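Local atomic coordinates of 3-hydroxyisobutyrate dehydrogenase (Thermus thermophilus, PDB entry 2CVZ), a protein that catalyses the NADP-dependent oxidation of 3-hydroxyisobutyrate, a step of valine catabolism. Residues D88-R98 with V158-A166; V109-S117 with L128-V139. One frame throughout, in Å; residues are numbered along the deposited sequence.

Contact 1: D88-R98 with V158-A166. With NDP (NADPH dihydro-nicotinamide-adenine-dinucleotide phosphate), chain G.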
loop_
_atom_site.group_PDB
_atom_site.type_symbol
_atom_site.label_atom_id
_atom_site.label_comp_id
_atom_site.label_asym_id
_atom_site.label_seq_id
_atom_site.Cartn_x
_atom_site.Cartn_y
_atom_site.Cartn_z
ATOM N N ASP C 88 -15.113 23.765 -21.281
ATOM C CA ASP C 88 -14.345 22.541 -21.451
ATOM C C ASP C 88 -14.790 21.399 -20.537
ATOM O O ASP C 88 -14.504 21.403 -19.338
ATOM C CB ASP C 88 -12.862 22.856 -21.234
ATOM C CG ASP C 88 -11.962 21.696 -21.580
ATOM O OD1 ASP C 88 -12.395 20.818 -22.355
ATOM O OD2 ASP C 88 -10.810 21.674 -21.090
ATOM N N ALA C 89 -15.482 20.420 -21.121
ATOM C CA ALA C 89 -15.988 19.266 -20.382
ATOM C C ALA C 89 -14.965 18.136 -20.301
ATOM O O ALA C 89 -15.257 17.055 -19.786
ATOM C CB ALA C 89 -17.285 18.759 -21.026
ATOM N N THR C 90 -13.770 18.384 -20.824
ATOM C CA THR C 90 -12.700 17.396 -20.767
ATOM C C THR C 90 -12.307 17.252 -19.300
ATOM O O THR C 90 -12.408 18.212 -18.539
ATOM C CB THR C 90 -11.440 17.886 -21.526
ATOM O OG1 THR C 90 -11.758 18.127 -22.901
ATOM C CG2 THR C 90 -10.317 16.856 -21.431
ATOM N N SER C 91 -11.892 16.057 -18.890
ATOM C CA SER C 91 -11.412 15.884 -17.524
ATOM C C SER C 91 -9.951 16.281 -17.711
ATOM O O SER C 91 -9.103 15.447 -18.042
ATOM C CB SER C 91 -11.529 14.426 -17.079
ATOM O OG SER C 91 -12.886 14.070 -16.878
ATOM N N GLY C 92 -9.673 17.570 -17.530
ATOM C CA GLY C 92 -8.331 18.077 -17.749
ATOM C C GLY C 92 -7.452 18.377 -16.553
ATOM O O GLY C 92 -7.810 18.111 -15.409
ATOM N N GLU C 93 -6.282 18.937 -16.847
ATOM C CA GLU C 93 -5.288 19.289 -15.840
ATOM C C GLU C 93 -5.468 20.731 -15.383
ATOM O O GLU C 93 -5.520 21.649 -16.201
ATOM C CB GLU C 93 -3.883 19.110 -16.419
ATOM C CG GLU C 93 -3.548 17.687 -16.821
ATOM C CD GLU C 93 -2.228 17.594 -17.557
ATOM O OE1 GLU C 93 -1.253 18.234 -17.111
ATOM O OE2 GLU C 93 -2.161 16.876 -18.578
ATOM N N PRO C 94 -5.559 20.948 -14.063
ATOM C CA PRO C 94 -5.736 22.292 -13.507
ATOM C C PRO C 94 -4.752 23.344 -14.014
ATOM O O PRO C 94 -5.160 24.372 -14.554
ATOM C CB PRO C 94 -5.614 22.056 -12.004
ATOM C CG PRO C 94 -6.215 20.695 -11.843
ATOM C CD PRO C 94 -5.578 19.935 -12.991
ATOM N N GLU C 95 -3.458 23.090 -13.847
ATOM C CA GLU C 95 -2.444 24.052 -14.269
ATOM C C GLU C 95 -2.407 24.316 -15.773
ATOM O O GLU C 95 -2.398 25.470 -16.203
ATOM C CB GLU C 95 -1.058 23.610 -13.789
ATOM C CG GLU C 95 -0.063 24.752 -13.704
ATOM C CD GLU C 95 -0.610 25.930 -12.908
ATOM O OE1 GLU C 95 -1.063 25.717 -11.761
ATOM O OE2 GLU C 95 -0.592 27.068 -13.429
ATOM N N ALA C 96 -2.386 23.256 -16.573
ATOM C CA ALA C 96 -2.353 23.416 -18.021
ATOM C C ALA C 96 -3.597 24.162 -18.491
ATOM O O ALA C 96 -3.554 24.912 -19.467
ATOM C CB ALA C 96 -2.271 22.056 -18.700
ATOM N N SER C 97 -4.708 23.958 -17.791
ATOM C CA SER C 97 -5.950 24.619 -18.156
ATOM C C SER C 97 -5.890 26.102 -17.833
ATOM O O SER C 97 -6.461 26.917 -18.554
ATOM C CB SER C 97 -7.134 23.965 -17.439
ATOM O OG SER C 97 -7.323 22.637 -17.904
ATOM N N ARG C 98 -5.195 26.457 -16.754
ATOM C CA ARG C 98 -5.070 27.865 -16.379
ATOM C C ARG C 98 -4.279 28.621 -17.441
ATOM O O ARG C 98 -4.623 29.746 -17.797
ATOM C CB ARG C 98 -4.364 28.023 -15.032
ATOM C CG ARG C 98 -5.120 27.460 -13.854
ATOM C CD ARG C 98 -4.516 27.958 -12.553
ATOM N NE ARG C 98 -5.056 27.249 -11.398
ATOM C CZ ARG C 98 -4.646 26.051 -10.994
ATOM N NH1 ARG C 98 -3.679 25.420 -11.646
ATOM N NH2 ARG C 98 -5.208 25.482 -9.936
ATOM N N VAL C 158 -10.682 28.992 -12.327
ATOM C CA VAL C 158 -10.247 28.059 -13.364
ATOM C C VAL C 158 -9.323 26.998 -12.777
ATOM O O VAL C 158 -8.374 27.321 -12.057
ATOM C CB VAL C 158 -9.502 28.793 -14.501
ATOM C CG1 VAL C 158 -8.912 27.783 -15.487
ATOM C CG2 VAL C 158 -10.455 29.736 -15.220
ATOM N N GLY C 159 -9.609 25.735 -13.084
ATOM C CA GLY C 159 -8.793 24.642 -12.586
ATOM C C GLY C 159 -9.430 23.884 -11.437
ATOM O O GLY C 159 -9.191 22.688 -11.269
ATOM N N ALA C 160 -10.248 24.574 -10.649
ATOM C CA ALA C 160 -10.910 23.954 -9.506
ATOM C C ALA C 160 -11.881 22.862 -9.937
ATOM O O ALA C 160 -12.069 21.879 -9.226
ATOM C CB ALA C 160 -11.643 25.010 -8.686
ATOM N N GLY C 161 -12.502 23.043 -11.099
ATOM C CA GLY C 161 -13.436 22.046 -11.591
ATOM C C GLY C 161 -12.705 20.760 -11.925
ATOM O O GLY C 161 -13.127 19.673 -11.532
ATOM N N HIS C 162 -11.599 20.886 -12.654
ATOM C CA HIS C 162 -10.799 19.728 -13.034
ATOM C C HIS C 162 -10.261 19.022 -11.795
ATOM O O HIS C 162 -10.159 17.798 -11.763
ATOM C CB HIS C 162 -9.620 20.150 -13.915
ATOM C CG HIS C 162 -10.016 20.613 -15.281
ATOM N ND1 HIS C 162 -10.919 19.931 -16.067
ATOM C CD2 HIS C 162 -9.607 21.676 -16.014
ATOM C CE1 HIS C 162 -11.051 20.552 -17.226
ATOM N NE2 HIS C 162 -10.267 21.615 -17.220
ATOM N N ALA C 163 -9.913 19.801 -10.779
ATOM C CA ALA C 163 -9.383 19.244 -9.541
ATOM C C ALA C 163 -10.425 18.396 -8.823
ATOM O O ALA C 163 -10.136 17.280 -8.392
ATOM C CB ALA C 163 -8.901 20.365 -8.631
ATOM N N VAL C 164 -11.639 18.927 -8.688
ATOM C CA VAL C 164 -12.703 18.186 -8.024
ATOM C C VAL C 164 -13.046 16.928 -8.815
ATOM O O VAL C 164 -13.329 15.877 -8.237
ATOM C CB VAL C 164 -13.975 19.051 -7.863
ATOM C CG1 VAL C 164 -15.115 18.209 -7.314
ATOM C CG2 VAL C 164 -13.688 20.214 -6.928
ATOM N N LYS C 165 -13.017 17.035 -10.139
ATOM C CA LYS C 165 -13.320 15.891 -10.991
ATOM C C LYS C 165 -12.292 14.788 -10.773
ATOM O O LYS C 165 -12.646 13.620 -10.641
ATOM C CB LYS C 165 -13.332 16.303 -12.469
ATOM C CG LYS C 165 -13.467 15.135 -13.457
ATOM C CD LYS C 165 -14.738 14.310 -13.227
ATOM C CE LYS C 165 -14.837 13.159 -14.225
ATOM N NZ LYS C 165 -15.997 12.258 -13.949
ATOM N N ALA C 166 -11.019 15.167 -10.732
ATOM C CA ALA C 166 -9.947 14.199 -10.534
ATOM C C ALA C 166 -10.101 13.474 -9.204
ATOM O O ALA C 166 -9.959 12.254 -9.133
ATOM C CB ALA C 166 -8.585 14.895 -10.602
HETATM P PA NDP G . -13.801 8.958 -26.336
HETATM O O1A NDP G . -15.034 8.256 -26.574
HETATM O O2A NDP G . -12.447 8.301 -26.397
HETATM O O5B NDP G . -13.827 10.244 -27.350
HETATM C C5B NDP G . -12.707 11.136 -27.397
HETATM C C4B NDP G . -13.125 12.171 -28.431
HETATM O O4B NDP G . -11.996 13.079 -28.556
HETATM C C3B NDP G . -13.459 11.678 -29.802
HETATM O O3B NDP G . -14.531 12.490 -30.349
HETATM C C2B NDP G . -12.225 11.883 -30.592
HETATM O O2B NDP G . -12.326 11.928 -32.018
HETATM C C1B NDP G . -11.671 13.109 -29.937
HETATM N N9A NDP G . -10.200 13.242 -30.124
HETATM C C8A NDP G . -9.171 12.389 -29.661
HETATM N N7A NDP G . -7.986 12.842 -30.023
HETATM C C5A NDP G . -8.210 13.993 -30.727
HETATM C C6A NDP G . -7.374 14.935 -31.369
HETATM N N6A NDP G . -6.050 14.776 -31.358
HETATM N N1A NDP G . -7.931 16.001 -31.996
HETATM C C2A NDP G . -9.275 16.158 -32.006
HETATM N N3A NDP G . -10.151 15.328 -31.430
HETATM C C4A NDP G . -9.550 14.252 -30.798
HETATM O O3 NDP G . -13.857 9.718 -24.960
HETATM P PN NDP G . -14.914 9.915 -23.778
HETATM O O1N NDP G . -15.189 8.584 -23.229
HETATM O O2N NDP G . -16.007 10.723 -24.414
HETATM O O5D NDP G . -14.094 10.888 -22.815
HETATM C C5D NDP G . -13.750 12.260 -23.198
HETATM C C4D NDP G . -13.439 13.036 -21.882
HETATM O O4D NDP G . -14.549 12.856 -21.006
HETATM C C3D NDP G . -12.237 12.448 -21.135
HETATM O O3D NDP G . -11.470 13.520 -20.570
HETATM C C2D NDP G . -12.845 11.524 -20.113
HETATM O O2D NDP G . -11.907 11.270 -19.081
HETATM C C1D NDP G . -14.093 12.420 -19.722
HETATM N N1N NDP G . -15.221 11.679 -19.078
HETATM C C2N NDP G . -15.577 10.405 -19.602
HETATM C C3N NDP G . -16.690 9.730 -18.952
HETATM C C7N NDP G . -17.133 8.416 -19.432
HETATM O O7N NDP G . -17.841 7.645 -18.753
HETATM N N7N NDP G . -16.791 7.994 -20.664
HETATM C C4N NDP G . -17.329 10.360 -17.875
HETATM C C5N NDP G . -16.965 11.585 -17.394
HETATM C C6N NDP G . -15.913 12.247 -17.994
HETATM P P2B NDP G . -12.450 10.672 -32.923
HETATM O O1X NDP G . -11.902 11.144 -34.210
HETATM O O2X NDP G . -13.884 10.280 -32.994
HETATM O O3X NDP G . -11.609 9.535 -32.345
HETATM O O HOH W 1 -9.890 16.427 -14.272
HETATM O O HOH W 2 -7.112 29.706 -11.339
#

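Contact 2: V109-S117 with L128-V139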
loop_
_atom_site.group_PDB
_atom_site.type_symbol
_atom_site.label_atom_id
_atom_site.label_comp_id
_atom_site.label_asym_id
_atom_site.label_seq_id
_atom_site.Cartn_x
_atom_site.Cartn_y
_atom_site.Cartn_z
ATOM N N VAL C 109 -11.710 35.541 -25.193
ATOM C CA VAL C 109 -12.471 34.319 -24.939
ATOM C C VAL C 109 -12.327 33.900 -23.480
ATOM O O VAL C 109 -11.220 33.869 -22.942
ATOM C CB VAL C 109 -11.983 33.163 -25.839
ATOM C CG1 VAL C 109 -12.726 31.880 -25.495
ATOM C CG2 VAL C 109 -12.200 33.521 -27.300
ATOM N N THR C 110 -13.448 33.574 -22.847
ATOM C CA THR C 110 -13.444 33.167 -21.447
ATOM C C THR C 110 -13.557 31.655 -21.289
ATOM O O THR C 110 -14.578 31.054 -21.630
ATOM C CB THR C 110 -14.592 33.836 -20.679
ATOM O OG1 THR C 110 -14.452 35.260 -20.770
ATOM C CG2 THR C 110 -14.571 33.422 -19.213
ATOM N N TYR C 111 -12.491 31.052 -20.769
ATOM C CA TYR C 111 -12.433 29.612 -20.551
ATOM C C TYR C 111 -12.992 29.239 -19.184
ATOM O O TYR C 111 -12.806 29.959 -18.200
ATOM C CB TYR C 111 -10.984 29.123 -20.641
ATOM C CG TYR C 111 -10.788 27.651 -20.323
ATOM C CD1 TYR C 111 -10.772 26.692 -21.337
ATOM C CD2 TYR C 111 -10.606 27.218 -19.005
ATOM C CE1 TYR C 111 -10.574 25.338 -21.050
ATOM C CE2 TYR C 111 -10.410 25.867 -18.708
ATOM C CZ TYR C 111 -10.393 24.935 -19.733
ATOM O OH TYR C 111 -10.174 23.606 -19.447
ATOM N N LEU C 112 -13.673 28.101 -19.137
ATOM C CA LEU C 112 -14.242 27.587 -17.900
ATOM C C LEU C 112 -14.061 26.083 -17.917
ATOM O O LEU C 112 -14.394 25.438 -18.911
ATOM C CB LEU C 112 -15.739 27.896 -17.816
ATOM C CG LEU C 112 -16.183 29.355 -17.711
ATOM C CD1 LEU C 112 -17.698 29.423 -17.726
ATOM C CD2 LEU C 112 -15.637 29.965 -16.434
ATOM N N ASP C 113 -13.502 25.510 -16.855
ATOM C CA ASP C 113 -13.385 24.062 -16.847
ATOM C C ASP C 113 -14.727 23.554 -16.354
ATOM O O ASP C 113 -15.241 24.007 -15.331
ATOM C CB ASP C 113 -12.228 23.545 -15.964
ATOM C CG ASP C 113 -12.025 24.341 -14.687
ATOM O OD1 ASP C 113 -11.715 23.712 -13.652
ATOM O OD2 ASP C 113 -12.136 25.582 -14.712
ATOM N N ALA C 114 -15.316 22.636 -17.110
ATOM C CA ALA C 114 -16.613 22.095 -16.753
ATOM C C ALA C 114 -16.683 20.582 -16.913
ATOM O O ALA C 114 -17.545 20.063 -17.626
ATOM C CB ALA C 114 -17.696 22.764 -17.597
ATOM N N PRO C 115 -15.767 19.851 -16.256
ATOM C CA PRO C 115 -15.785 18.389 -16.360
ATOM C C PRO C 115 -17.105 17.852 -15.810
ATOM O O PRO C 115 -17.791 18.534 -15.044
ATOM C CB PRO C 115 -14.568 17.963 -15.537
ATOM C CG PRO C 115 -14.426 19.069 -14.533
ATOM C CD PRO C 115 -14.689 20.307 -15.361
ATOM N N VAL C 116 -17.461 16.627 -16.184
ATOM C CA VAL C 116 -18.734 16.075 -15.744
ATOM C C VAL C 116 -18.664 14.672 -15.159
ATOM O O VAL C 116 -17.646 13.991 -15.250
ATOM C CB VAL C 116 -19.729 16.048 -16.927
ATOM C CG1 VAL C 116 -19.942 17.461 -17.467
ATOM C CG2 VAL C 116 -19.188 15.152 -18.035
ATOM N N SER C 117 -19.766 14.251 -14.550
ATOM C CA SER C 117 -19.866 12.917 -13.984
ATOM C C SER C 117 -21.275 12.405 -14.233
ATOM O O SER C 117 -22.235 13.175 -14.200
ATOM C CB SER C 117 -19.575 12.930 -12.486
ATOM O OG SER C 117 -19.530 11.600 -11.992
ATOM N N LEU C 128 -26.250 14.884 -16.341
ATOM C CA LEU C 128 -24.874 14.971 -15.872
ATOM C C LEU C 128 -24.675 16.009 -14.775
ATOM O O LEU C 128 -25.382 17.020 -14.713
ATOM C CB LEU C 128 -23.938 15.305 -17.037
ATOM C CG LEU C 128 -23.782 14.253 -18.134
ATOM C CD1 LEU C 128 -22.953 14.837 -19.267
ATOM C CD2 LEU C 128 -23.123 12.999 -17.567
ATOM N N THR C 129 -23.706 15.739 -13.905
ATOM C CA THR C 129 -23.355 16.660 -12.833
ATOM C C THR C 129 -22.154 17.426 -13.375
ATOM O O THR C 129 -21.229 16.828 -13.921
ATOM C CB THR C 129 -22.941 15.911 -11.551
ATOM O OG1 THR C 129 -24.086 15.260 -10.988
ATOM C CG2 THR C 129 -22.364 16.876 -10.527
ATOM N N VAL C 130 -22.176 18.746 -13.239
ATOM C CA VAL C 130 -21.086 19.568 -13.742
ATOM C C VAL C 130 -20.420 20.362 -12.627
ATOM O O VAL C 130 -21.096 20.952 -11.790
ATOM C CB VAL C 130 -21.591 20.572 -14.811
ATOM C CG1 VAL C 130 -20.426 21.411 -15.334
ATOM C CG2 VAL C 130 -22.257 19.825 -15.958
HETATM N N MSE C 131 -19.091 20.367 -12.625
HETATM C CA MSE C 131 -18.322 21.116 -11.637
HETATM C C MSE C 131 -17.586 22.216 -12.394
HETATM O O MSE C 131 -16.619 21.950 -13.113
HETATM C CB MSE C 131 -17.343 20.187 -10.901
HETATM C CG MSE C 131 -16.568 19.224 -11.792
HETATM SE SE MSE C 131 -16.568 17.395 -11.117
HETATM C CE MSE C 131 -18.268 16.826 -11.842
ATOM N N LEU C 132 -18.065 23.449 -12.243
ATOM C CA LEU C 132 -17.489 24.599 -12.938
ATOM C C LEU C 132 -16.362 25.305 -12.211
ATOM O O LEU C 132 -16.398 25.482 -10.995
ATOM C CB LEU C 132 -18.565 25.650 -13.243
ATOM C CG LEU C 132 -19.686 25.387 -14.249
ATOM C CD1 LEU C 132 -19.100 25.123 -15.628
ATOM C CD2 LEU C 132 -20.516 24.218 -13.778
ATOM N N GLY C 133 -15.371 25.722 -12.991
ATOM C CA GLY C 133 -14.238 26.453 -12.465
ATOM C C GLY C 133 -14.076 27.694 -13.323
ATOM O O GLY C 133 -13.950 27.593 -14.546
ATOM N N GLY C 134 -14.101 28.867 -12.697
ATOM C CA GLY C 134 -13.956 30.101 -13.448
ATOM C C GLY C 134 -14.655 31.276 -12.789
ATOM O O GLY C 134 -15.135 31.149 -11.665
ATOM N N PRO C 135 -14.725 32.437 -13.465
ATOM C CA PRO C 135 -15.371 33.650 -12.945
ATOM C C PRO C 135 -16.872 33.482 -12.710
ATOM O O PRO C 135 -17.569 32.841 -13.498
ATOM C CB PRO C 135 -15.078 34.693 -14.025
ATOM C CG PRO C 135 -13.798 34.205 -14.638
ATOM C CD PRO C 135 -14.043 32.720 -14.740
ATOM N N GLU C 136 -17.366 34.077 -11.629
ATOM C CA GLU C 136 -18.782 33.999 -11.282
ATOM C C GLU C 136 -19.670 34.530 -12.405
ATOM O O GLU C 136 -20.731 33.971 -12.691
ATOM C CB GLU C 136 -19.057 34.803 -10.011
ATOM C CG GLU C 136 -18.125 34.483 -8.860
ATOM C CD GLU C 136 -18.493 35.232 -7.598
ATOM O OE1 GLU C 136 -18.593 36.477 -7.655
ATOM O OE2 GLU C 136 -18.682 34.575 -6.551
ATOM N N GLU C 137 -19.233 35.617 -13.032
ATOM C CA GLU C 137 -19.985 36.235 -14.117
ATOM C C GLU C 137 -20.139 35.293 -15.306
ATOM O O GLU C 137 -21.227 35.160 -15.867
ATOM C CB GLU C 137 -19.299 37.531 -14.562
ATOM C CG GLU C 137 -19.233 38.600 -13.473
ATOM C CD GLU C 137 -18.236 38.275 -12.366
ATOM O OE1 GLU C 137 -18.297 38.938 -11.306
ATOM O OE2 GLU C 137 -17.389 37.372 -12.554
ATOM N N ALA C 138 -19.046 34.640 -15.688
ATOM C CA ALA C 138 -19.074 33.706 -16.807
ATOM C C ALA C 138 -19.957 32.509 -16.469
ATOM O O ALA C 138 -20.741 32.053 -17.299
ATOM C CB ALA C 138 -17.661 33.239 -17.139
ATOM N N VAL C 139 -19.829 32.006 -15.245
ATOM C CA VAL C 139 -20.626 30.861 -14.813
ATOM C C VAL C 139 -22.119 31.138 -14.976
ATOM O O VAL C 139 -22.858 30.313 -15.512
ATOM C CB VAL C 139 -20.342 30.503 -13.337
ATOM C CG1 VAL C 139 -21.333 29.459 -12.852
ATOM C CG2 VAL C 139 -18.919 29.979 -13.197
#

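Contact 1: D88-R98 with V158-A166
Beside the nicotinamide riboside of the NADPH pocket, the turn T90-G92 meets the start of helix 160-188 around the imidazole of H162. With CG beside the backbone N (chi1 -70°), the ring leaves its helix toward this turn and S97. G92 covers one face in a CH-pi contact: its CA lies 3.7 Å from the H162 ring centroid, 16° off the normal. At the ring edge, H162 CE1 comes within 3.0 Å of T90 O, near the ring plane. S97 OG stands 3.1 Å from H162 CD2 and donates to E93 O (2.7 Å) from above the carbonyl plane. The hydroxyl of Y111, on strand 110-117, is hydrogen-bonded to both H162 NE2 and D88 OD2. D88 OD1 in turn receives T90 N, closing an Asx turn, and T90 OG1 on its syn side. A leucine in place of H162 would probably leave the Y111 hydroxyl without its nitrogen partner and G92 without an aromatic face to rest on.

Away from the ring, a water donates to both G92 O and H162 O, and P94 CG packs 4.2 Å from A163 CB. Toward the cofactor, S91 N donates to the ribose O3D of NADPH (3.1 Å), and S91 OG rests 3.4 Å from K165 CE. A bend at chi2 (58°) takes K165 past S91, placing its NZ 3.6 Å from C5N of the nicotinamide; V116 O and N169 OD1 are hydrogen-bonded to that amine. The ribose-binding amide and the lysine amine thus approach NADPH from adjoining residues of one interface, and H162 NE2 and D88 OD2, both buried, are joined through the Y111 hydroxyl.

Contact 2: V109-S117 with L128-V139
D113 O is gripped twice by strand 128-133, through a hydrogen bond from G133 N (2.9 Å) and a CA-H...O contact from L132. D113 N returns a bond to G133 O, making an antiparallel hydrogen-bonded pair. Farther along, S117 and T129 form another such pair; the bond from T129 N to S117 O (3.0 Å) is nearly straight at 179°. The side chains of V116 and V130 point the same way, side by side, with V116 CG1 3.6 Å from V130 CG2. A114 CB presses tightly on L132 CD1 (3.4 Å), and P115 CG is likewise close against CG of selenomethionine M131 (3.5 Å). At the far end L112 CD2 lies 3.4 Å from G134 CA, where no side chain would fit, while L112 CD1 and T110 CG2 both reach A138 CB at the start of helix 136-142.

D113 holds CG between its backbone N and carbonyl carbon (chi1 37°), which brings OD2 to 2.7 Å from G133 O, an acceptor facing an acceptor. Hydrogen bonds from G159 N to OD2 and from H162 N to OD1 are likely to offset part of that repulsion, as the amides at the start of helix 160-188 would stabilise negative charge on the carboxylate.

Overall arrangement
From the N terminus, the chain completes the parallel strands up to 85-88, then enters the turn and helix 94-105 that supply the first half of contact 1. Strand 110-117 follows, and after helix 119-125 the antiparallel strand 128-133 returns beside it, so contact 2 closes a short loop. Strand 149-156 then leads to helix 160-188, whose start completes contact 1; contact 2 is therefore nested inside the longer loop. Their centres lie about 9 Å apart. Contact 2 joins neighbouring strands of the nucleotide-binding sheet, whereas contact 1 fastens that domain to the long helix leading away from it. Both also touch the second subunit.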